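Local structure of periplasmic binding protein (Veillonella parvula, 4LJS) at residues Leu198-Gln203 against Ile248-Ser253; Val262-Val267 against Val284-Leu289; Phe207-His212 against Pro233-Glu238. The protein probably captures a ligand for an ABC importer, as relatives do with iron-siderophores, haem or vitamin B12. All coordinates share one frame; numbering follows the deposited sequence.

Contact 1: residues Leu198-Gln203 against Ile248-Ser253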
loop_
_atom_site.group_PDB
_atom_site.type_symbol
_atom_site.label_atom_id
_atom_site.label_comp_id
_atom_site.label_asym_id
_atom_site.label_seq_id
_atom_site.Cartn_x
_atom_site.Cartn_y
_atom_site.Cartn_z
ATOM N N LEU A 198 -8.054 17.671 1.193
ATOM C CA LEU A 198 -6.634 17.936 1.020
ATOM C C LEU A 198 -5.804 16.817 1.627
ATOM O O LEU A 198 -5.975 16.478 2.798
ATOM C CB LEU A 198 -6.249 19.267 1.668
ATOM C CG LEU A 198 -4.747 19.552 1.693
ATOM C CD1 LEU A 198 -4.222 19.808 0.285
ATOM C CD2 LEU A 198 -4.419 20.709 2.627
ATOM N N PHE A 199 -4.908 16.242 0.826
ATOM C CA PHE A 199 -3.985 15.221 1.313
ATOM C C PHE A 199 -2.576 15.788 1.356
ATOM O O PHE A 199 -2.024 16.186 0.326
ATOM C CB PHE A 199 -3.997 13.993 0.408
ATOM C CG PHE A 199 -5.338 13.329 0.298
ATOM C CD1 PHE A 199 -6.297 13.807 -0.583
ATOM C CD2 PHE A 199 -5.634 12.215 1.063
ATOM C CE1 PHE A 199 -7.530 13.187 -0.693
ATOM C CE2 PHE A 199 -6.865 11.590 0.961
ATOM C CZ PHE A 199 -7.817 12.081 0.084
ATOM N N ILE A 200 -1.998 15.830 2.549
ATOM C CA ILE A 200 -0.640 16.331 2.712
ATOM C C ILE A 200 0.153 15.498 3.705
ATOM O O ILE A 200 -0.415 14.893 4.616
ATOM C CB ILE A 200 -0.614 17.802 3.183
ATOM C CG1 ILE A 200 -1.555 17.998 4.375
ATOM C CG2 ILE A 200 -0.995 18.732 2.044
ATOM C CD1 ILE A 200 -1.310 19.275 5.143
ATOM N N GLU A 201 1.469 15.463 3.509
ATOM C CA GLU A 201 2.384 14.891 4.491
ATOM C C GLU A 201 3.233 16.019 5.041
ATOM O O GLU A 201 3.712 16.867 4.288
ATOM C CB GLU A 201 3.288 13.811 3.878
ATOM C CG GLU A 201 4.351 13.287 4.852
ATOM C CD GLU A 201 5.251 12.199 4.271
ATOM O OE1 GLU A 201 5.229 11.984 3.038
ATOM O OE2 GLU A 201 5.984 11.558 5.063
ATOM N N VAL A 202 3.412 16.036 6.356
ATOM C CA VAL A 202 4.209 17.075 6.986
ATOM C C VAL A 202 5.674 16.670 7.063
ATOM O O VAL A 202 6.010 15.623 7.614
ATOM C CB VAL A 202 3.695 17.411 8.392
ATOM C CG1 VAL A 202 4.684 18.318 9.114
ATOM C CG2 VAL A 202 2.326 18.063 8.299
ATOM N N GLN A 203 6.534 17.503 6.486
ATOM C CA GLN A 203 7.971 17.283 6.515
ATOM C C GLN A 203 8.650 18.553 6.985
ATOM O O GLN A 203 8.831 19.495 6.211
ATOM C CB GLN A 203 8.482 16.889 5.133
ATOM C CG GLN A 203 8.181 15.449 4.769
ATOM C CD GLN A 203 8.995 14.471 5.596
ATOM O OE1 GLN A 203 10.189 14.676 5.828
ATOM N NE2 GLN A 203 8.352 13.406 6.052
ATOM N N ILE A 248 -8.899 17.595 6.026
ATOM C CA ILE A 248 -7.490 17.401 5.728
ATOM C C ILE A 248 -7.051 16.003 6.122
ATOM O O ILE A 248 -7.321 15.543 7.230
ATOM C CB ILE A 248 -6.613 18.400 6.488
ATOM C CG1 ILE A 248 -6.902 19.826 6.019
ATOM C CG2 ILE A 248 -5.131 18.060 6.307
ATOM C CD1 ILE A 248 -6.158 20.883 6.804
ATOM N N PHE A 249 -6.372 15.325 5.211
ATOM C CA PHE A 249 -5.732 14.066 5.558
ATOM C C PHE A 249 -4.235 14.273 5.728
ATOM O O PHE A 249 -3.548 14.731 4.811
ATOM C CB PHE A 249 -6.056 12.993 4.525
ATOM C CG PHE A 249 -7.509 12.622 4.499
ATOM C CD1 PHE A 249 -8.034 11.761 5.457
ATOM C CD2 PHE A 249 -8.362 13.167 3.558
ATOM C CE1 PHE A 249 -9.367 11.429 5.456
ATOM C CE2 PHE A 249 -9.702 12.832 3.546
ATOM C CZ PHE A 249 -10.208 11.963 4.498
ATOM N N LEU A 250 -3.752 13.972 6.927
ATOM C CA LEU A 250 -2.327 14.051 7.234
ATOM C C LEU A 250 -1.668 12.696 7.012
ATOM O O LEU A 250 -1.846 11.765 7.803
ATOM C CB LEU A 250 -2.111 14.495 8.681
ATOM C CG LEU A 250 -2.543 15.913 9.058
ATOM C CD1 LEU A 250 -2.134 16.220 10.493
ATOM C CD2 LEU A 250 -1.952 16.936 8.098
ATOM N N ILE A 251 -0.910 12.589 5.929
ATOM C CA ILE A 251 -0.215 11.351 5.602
ATOM C C ILE A 251 1.060 11.203 6.432
ATOM O O ILE A 251 1.870 12.126 6.510
ATOM C CB ILE A 251 0.077 11.271 4.094
ATOM C CG1 ILE A 251 -1.247 11.245 3.321
ATOM C CG2 ILE A 251 0.916 10.044 3.765
ATOM C CD1 ILE A 251 -1.102 11.383 1.827
ATOM N N VAL A 252 1.220 10.047 7.071
ATOM C CA VAL A 252 2.365 9.817 7.950
ATOM C C VAL A 252 3.119 8.562 7.556
ATOM O O VAL A 252 2.523 7.488 7.434
ATOM C CB VAL A 252 1.939 9.644 9.417
ATOM C CG1 VAL A 252 3.172 9.708 10.337
ATOM C CG2 VAL A 252 0.916 10.693 9.801
ATOM N N SER A 253 4.429 8.697 7.376
ATOM C CA SER A 253 5.269 7.564 7.017
ATOM C C SER A 253 5.624 6.730 8.239
ATOM O O SER A 253 5.474 7.183 9.375
ATOM C CB SER A 253 6.554 8.041 6.344
ATOM O OG SER A 253 7.329 8.807 7.243
HETATM O O HOH W 1 2.492 14.313 7.874
#
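Leu198-Gln203 and Ile248-Val252 run as neighbouring parallel strands, 4.6 Å apart at the closest approach of their axes and turned 39° against each other. Leu198 O receives Phe249 N at 2.7 Å. Phe249 O receives Ile200 N at 3.0 Å. Ile200 O in turn receives Ile251 N at 2.7 Å. Past this last bond the strands part: Val202 N and Ile251 O are 4.2 Å apart, and a water lies between them, taking the amide proton and donating to the carbonyl.

On one face of the sheet Phe199 and Phe249 lie side by side and point the same way. Both have CG anti to the carbonyl carbon, which lays the rings out together. The ring planes are 16° apart but slid, so overlap is slight; Phe199 CE2 meets Phe249 CD2 at 3.4 Å. Ile251 CD1 reaches Phe199 CB on this face. On the other face Ile200 CD1 touches Leu250 CD2 at 3.8 Å, while Ile200 CG1 meets Ile248 CG2. Helix 260-268 packs on this side through Leu250 and Val202.

Glu201 extends past Ile251 O, with CG 3.2 Å from that oxygen. Its OE1 is held by Arg208 and Tyr210, and Gln203 NE2 comes to OE2 from above the carboxylate plane. These partners probably keep the buried acid ionised, at the edge of an otherwise apolar strand pair.

Contact 2: residues Val262-Val267 against Val284-Leu289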
loop_
_atom_site.group_PDB
_atom_site.type_symbol
_atom_site.label_atom_id
_atom_site.label_comp_id
_atom_site.label_asym_id
_atom_site.label_seq_id
_atom_site.Cartn_x
_atom_site.Cartn_y
_atom_site.Cartn_z
ATOM N N VAL A 262 3.136 15.415 17.727
ATOM C CA VAL A 262 3.838 16.648 17.393
ATOM C C VAL A 262 3.449 17.148 16.003
ATOM O O VAL A 262 3.300 18.351 15.789
ATOM C CB VAL A 262 5.368 16.467 17.481
ATOM C CG1 VAL A 262 6.090 17.748 17.082
ATOM C CG2 VAL A 262 5.766 16.044 18.886
ATOM N N ILE A 263 3.276 16.223 15.063
ATOM C CA ILE A 263 2.815 16.580 13.725
ATOM C C ILE A 263 1.422 17.199 13.782
ATOM O O ILE A 263 1.184 18.274 13.224
ATOM C CB ILE A 263 2.752 15.358 12.787
ATOM C CG1 ILE A 263 4.137 14.734 12.603
ATOM C CG2 ILE A 263 2.178 15.760 11.443
ATOM C CD1 ILE A 263 5.139 15.643 11.931
HETATM N N MSE A 264 0.505 16.509 14.456
HETATM C CA MSE A 264 -0.885 16.941 14.533
HETATM C C MSE A 264 -0.974 18.299 15.202
HETATM O O MSE A 264 -1.672 19.195 14.728
HETATM C CB MSE A 264 -1.729 15.932 15.312
HETATM C CG MSE A 264 -3.182 16.358 15.483
HETATM SE SE MSE A 264 -4.169 16.395 13.792
HETATM C CE MSE A 264 -4.473 14.482 13.565
ATOM N N ASN A 265 -0.247 18.450 16.300
ATOM C CA ASN A 265 -0.267 19.697 17.042
ATOM C C ASN A 265 0.293 20.864 16.233
ATOM O O ASN A 265 -0.197 21.989 16.339
ATOM C CB ASN A 265 0.478 19.553 18.365
ATOM C CG ASN A 265 0.139 20.655 19.334
ATOM O OD1 ASN A 265 0.798 21.694 19.363
ATOM N ND2 ASN A 265 -0.907 20.446 20.127
ATOM N N TYR A 266 1.312 20.592 15.422
ATOM C CA TYR A 266 1.871 21.610 14.536
ATOM C C TYR A 266 0.829 22.099 13.527
ATOM O O TYR A 266 0.742 23.293 13.236
ATOM C CB TYR A 266 3.106 21.075 13.805
ATOM C CG TYR A 266 3.656 22.015 12.748
ATOM C CD1 TYR A 266 3.431 21.784 11.394
ATOM C CD2 TYR A 266 4.401 23.131 13.104
ATOM C CE1 TYR A 266 3.934 22.643 10.426
ATOM C CE2 TYR A 266 4.907 23.993 12.144
ATOM C CZ TYR A 266 4.670 23.745 10.810
ATOM O OH TYR A 266 5.174 24.604 9.858
ATOM N N VAL A 267 0.039 21.172 13.001
ATOM C CA VAL A 267 -0.974 21.509 12.007
ATOM C C VAL A 267 -2.135 22.277 12.641
ATOM O O VAL A 267 -2.539 23.333 12.147
ATOM C CB VAL A 267 -1.483 20.241 11.285
ATOM C CG1 VAL A 267 -2.700 20.549 10.425
ATOM C CG2 VAL A 267 -0.370 19.634 10.451
ATOM N N VAL A 284 -9.425 16.854 10.690
ATOM C CA VAL A 284 -8.041 16.635 10.315
ATOM C C VAL A 284 -7.677 15.261 10.842
ATOM O O VAL A 284 -7.680 15.032 12.053
ATOM C CB VAL A 284 -7.120 17.701 10.935
ATOM C CG1 VAL A 284 -5.667 17.449 10.544
ATOM C CG2 VAL A 284 -7.571 19.109 10.521
ATOM N N HIS A 285 -7.386 14.336 9.934
ATOM C CA HIS A 285 -7.182 12.950 10.332
ATOM C C HIS A 285 -5.872 12.379 9.813
ATOM O O HIS A 285 -5.410 12.740 8.725
ATOM C CB HIS A 285 -8.342 12.089 9.831
ATOM C CG HIS A 285 -9.681 12.735 9.992
ATOM N ND1 HIS A 285 -10.386 12.701 11.177
ATOM C CD2 HIS A 285 -10.446 13.433 9.118
ATOM C CE1 HIS A 285 -11.526 13.351 11.025
ATOM N NE2 HIS A 285 -11.586 13.805 9.786
ATOM N N PHE A 286 -5.292 11.475 10.598
ATOM C CA PHE A 286 -4.088 10.760 10.200
ATOM C C PHE A 286 -4.407 9.731 9.121
ATOM O O PHE A 286 -5.438 9.064 9.172
ATOM C CB PHE A 286 -3.474 10.050 11.410
ATOM C CG PHE A 286 -2.698 10.959 12.320
ATOM C CD1 PHE A 286 -1.707 11.788 11.814
ATOM C CD2 PHE A 286 -2.959 10.985 13.685
ATOM C CE1 PHE A 286 -0.977 12.621 12.654
ATOM C CE2 PHE A 286 -2.237 11.816 14.531
ATOM C CZ PHE A 286 -1.245 12.639 14.013
ATOM N N LEU A 287 -3.513 9.608 8.146
ATOM C CA LEU A 287 -3.649 8.611 7.093
ATOM C C LEU A 287 -2.285 7.955 6.872
ATOM O O LEU A 287 -1.353 8.595 6.381
ATOM C CB LEU A 287 -4.167 9.266 5.807
ATOM C CG LEU A 287 -4.387 8.413 4.549
ATOM C CD1 LEU A 287 -5.332 7.247 4.807
ATOM C CD2 LEU A 287 -4.910 9.282 3.402
ATOM N N PRO A 288 -2.150 6.680 7.266
ATOM C CA PRO A 288 -0.843 6.021 7.156
ATOM C C PRO A 288 -0.385 5.875 5.707
ATOM O O PRO A 288 -1.156 5.441 4.844
ATOM C CB PRO A 288 -1.072 4.647 7.809
ATOM C CG PRO A 288 -2.558 4.458 7.835
ATOM C CD PRO A 288 -3.159 5.829 7.920
ATOM N N LEU A 289 0.863 6.267 5.458
ATOM C CA LEU A 289 1.492 6.141 4.152
ATOM C C LEU A 289 1.425 4.701 3.650
ATOM O O LEU A 289 1.170 4.456 2.467
ATOM C CB LEU A 289 2.952 6.614 4.221
ATOM C CG LEU A 289 3.734 6.722 2.909
ATOM C CD1 LEU A 289 3.021 7.640 1.920
ATOM C CD2 LEU A 289 5.153 7.223 3.165
#
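Met264, a selenomethionine, reaches from helix 260-268 to Val284 and Phe286 of strand 284-288. The helix and strand axes are 10.2 Å apart at closest, and no hydrogen bond joins them. The tight part is this one side chain. Its CG is anti to the backbone N (chi1 177°), and the chain then bends at chi2 and chi3, folding the methyl over one face of the Phe286 ring. CE stands 3.7 Å from the ring centroid and 14° off the normal, a CH-pi contact. SE lies farther above the same ring, a distant Met-aromatic contact, and meets Val284 CG1 at 3.7 Å. Nearer the helix, Met264 CB touches Phe286 CZ at 3.6 Å.

The rest is looser. Val267 CG1 comes to 4.3 Å from Val284 CG1 on the buried side. Ile263 sets out toward the strand, but its tip turns to Val202 of strand 196-203. Val262 and Asn265 face solvent.

With strand 247-252 before the helix and strand 284-288 parallel to that strand and next to it, helix 260-268 lies in the crossover connection of a beta-alpha-beta unit. The contact is almost entirely apolar, so shape and dispersion, not directed polar bonds, probably hold helix to strand here.

Contact 3: residues Phe207-His212 against Pro233-Glu238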
loop_
_atom_site.group_PDB
_atom_site.type_symbol
_atom_site.label_atom_id
_atom_site.label_comp_id
_atom_site.label_asym_id
_atom_site.label_seq_id
_atom_site.Cartn_x
_atom_site.Cartn_y
_atom_site.Cartn_z
ATOM N N PHE A 207 4.401 21.385 3.812
ATOM C CA PHE A 207 3.286 20.506 3.471
ATOM C C PHE A 207 3.508 19.834 2.127
ATOM O O PHE A 207 3.204 20.403 1.079
ATOM C CB PHE A 207 1.970 21.285 3.419
ATOM C CG PHE A 207 1.552 21.860 4.739
ATOM C CD1 PHE A 207 2.029 21.330 5.926
ATOM C CD2 PHE A 207 0.680 22.933 4.793
ATOM C CE1 PHE A 207 1.645 21.856 7.141
ATOM C CE2 PHE A 207 0.293 23.466 6.005
ATOM C CZ PHE A 207 0.779 22.927 7.182
ATOM N N ARG A 208 4.037 18.619 2.168
ATOM C CA ARG A 208 4.221 17.816 0.972
ATOM C C ARG A 208 2.840 17.471 0.415
ATOM O O ARG A 208 2.010 16.914 1.123
ATOM C CB ARG A 208 5.005 16.554 1.340
ATOM C CG ARG A 208 5.301 15.591 0.206
ATOM C CD ARG A 208 6.140 14.417 0.719
ATOM N NE ARG A 208 7.539 14.788 0.958
ATOM C CZ ARG A 208 8.444 13.987 1.525
ATOM N NH1 ARG A 208 8.096 12.777 1.937
ATOM N NH2 ARG A 208 9.697 14.396 1.690
ATOM N N LEU A 209 2.591 17.822 -0.844
ATOM C CA LEU A 209 1.266 17.656 -1.444
ATOM C C LEU A 209 1.080 16.323 -2.174
ATOM O O LEU A 209 1.949 15.890 -2.921
ATOM C CB LEU A 209 0.981 18.807 -2.413
ATOM C CG LEU A 209 -0.257 18.660 -3.304
ATOM C CD1 LEU A 209 -1.545 18.697 -2.491
ATOM C CD2 LEU A 209 -0.271 19.730 -4.378
ATOM N N TYR A 210 -0.064 15.683 -1.952
ATOM C CA TYR A 210 -0.440 14.483 -2.699
ATOM C C TYR A 210 -1.661 14.782 -3.556
ATOM O O TYR A 210 -2.771 14.894 -3.043
ATOM C CB TYR A 210 -0.754 13.324 -1.754
ATOM C CG TYR A 210 0.452 12.710 -1.079
ATOM C CD1 TYR A 210 1.269 13.465 -0.244
ATOM C CD2 TYR A 210 0.765 11.373 -1.264
ATOM C CE1 TYR A 210 2.371 12.905 0.384
ATOM C CE2 TYR A 210 1.862 10.801 -0.639
ATOM C CZ TYR A 210 2.660 11.571 0.185
ATOM O OH TYR A 210 3.751 11.005 0.805
ATOM N N GLY A 211 -1.451 14.905 -4.863
ATOM C CA GLY A 211 -2.508 15.316 -5.768
ATOM C C GLY A 211 -3.124 14.202 -6.591
ATOM O O GLY A 211 -3.091 13.027 -6.221
ATOM N N HIS A 212 -3.679 14.584 -7.734
ATOM C CA HIS A 212 -4.482 13.681 -8.548
ATOM C C HIS A 212 -3.726 12.481 -9.099
ATOM O O HIS A 212 -4.325 11.433 -9.337
ATOM C CB HIS A 212 -5.159 14.456 -9.681
ATOM C CG HIS A 212 -6.243 15.373 -9.208
ATOM N ND1 HIS A 212 -6.134 16.746 -9.258
ATOM C CD2 HIS A 212 -7.454 15.112 -8.658
ATOM C CE1 HIS A 212 -7.233 17.292 -8.768
ATOM N NE2 HIS A 212 -8.050 16.322 -8.397
ATOM N N PRO A 233 5.149 20.340 -5.835
ATOM C CA PRO A 233 5.607 19.332 -4.873
ATOM C C PRO A 233 5.235 19.711 -3.437
ATOM O O PRO A 233 5.226 18.859 -2.547
ATOM C CB PRO A 233 7.131 19.330 -5.057
ATOM C CG PRO A 233 7.447 20.635 -5.711
ATOM C CD PRO A 233 6.267 20.940 -6.582
ATOM N N SER A 234 4.908 20.983 -3.231
ATOM C CA SER A 234 4.559 21.491 -1.916
ATOM C C SER A 234 3.384 22.459 -2.018
ATOM O O SER A 234 3.241 23.164 -3.014
ATOM C CB SER A 234 5.764 22.208 -1.317
ATOM O OG SER A 234 6.267 23.180 -2.227
ATOM N N ILE A 235 2.536 22.491 -0.996
ATOM C CA ILE A 235 1.463 23.474 -0.963
ATOM C C ILE A 235 1.642 24.448 0.198
ATOM O O ILE A 235 1.770 24.041 1.356
ATOM C CB ILE A 235 0.054 22.832 -0.947
ATOM C CG1 ILE A 235 -1.020 23.922 -0.990
ATOM C CG2 ILE A 235 -0.133 21.934 0.266
ATOM C CD1 ILE A 235 -2.402 23.420 -1.354
ATOM N N SER A 236 1.673 25.736 -0.127
ATOM C CA SER A 236 1.864 26.766 0.883
ATOM C C SER A 236 0.671 26.817 1.825
ATOM O O SER A 236 -0.456 26.500 1.435
ATOM C CB SER A 236 2.062 28.134 0.229
ATOM O OG SER A 236 0.858 28.591 -0.365
HETATM N N MSE A 237 0.929 27.217 3.068
HETATM C CA MSE A 237 -0.129 27.455 4.040
HETATM C C MSE A 237 -1.114 28.481 3.478
HETATM O O MSE A 237 -2.317 28.430 3.751
HETATM C CB MSE A 237 0.474 27.946 5.359
HETATM C CG MSE A 237 -0.543 28.267 6.443
HETATM SE SE MSE A 237 0.240 28.364 8.229
HETATM C CE MSE A 237 1.244 26.690 8.196
ATOM N N GLU A 238 -0.588 29.394 2.668
ATOM C CA GLU A 238 -1.388 30.411 2.002
ATOM C C GLU A 238 -2.356 29.816 0.982
ATOM O O GLU A 238 -3.527 30.196 0.930
ATOM C CB GLU A 238 -0.470 31.414 1.314
ATOM C CG GLU A 238 -1.196 32.386 0.425
ATOM C CD GLU A 238 -0.313 33.528 -0.003
ATOM O OE1 GLU A 238 0.898 33.295 -0.207
ATOM O OE2 GLU A 238 -0.826 34.660 -0.123
#
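Phe207 and Leu209 leave a shallow hollow between their CB atoms, and the CG2 methyl of Ile235 fits into it. CG2 is 3.8 Å from Phe207 CB and 4.3 Å from Leu209 CB. It is placed there by the Ile235 side-chain torsion (chi1 -177°), which sends CG1 anti to the backbone N and leaves CG2 between N and the carbonyl carbon. Phe207 CB also rests against Ile235 O, at 3.4 Å. Farther out, the Phe207 ring crosses the Met237 chain obliquely. The selenomethionine bends at chi3, and its CE lies 3.9 Å from Phe207 CZ.

The backbones are joined at a single beta bridge, Arg208 with Ser234. Ile235 N gives a nearly straight bond of 3.0 Å to Phe207 O, and Leu209 N gives a weak one of 3.3 Å to Pro233 O. In this way the segment leading into helix 237-243 is tied to strand 206-209 of the mixed sheet. Ser236 is the N-cap of that helix, with OG bonded to Asp239 N.

The Phe207 ring also lies against Ile200 and Val202 of strand 196-203. With the ring cut back to an alanine, Met237 CE is likely to lose its aromatic partner, and a gap to open beside Ile200 and Val202. At the outer rim Pro233 and Arg208 are exposed; Arg208 turns away from Ser234.

In the fold
All three contacts belong to one mixed sheet and the helices and loop that flank it, in the part of the chain after helix 168-188. Contact 1 joins strands 196-203 and 247-252. Contact 3 is nested within the chain loop that contact 1 closes, and its centre is about 9 Å from that of contact 1. Contact 2 comes later in the chain, with its centre about 6 Å from contact 1 and about 14 Å from contact 3. Strand 247-252 passes into helix 260-268 and pairs with strand 284-288; strand 196-203 pairs with 206-209. The contacts lie together in what is probably one lobe of the two-lobed fold of this family.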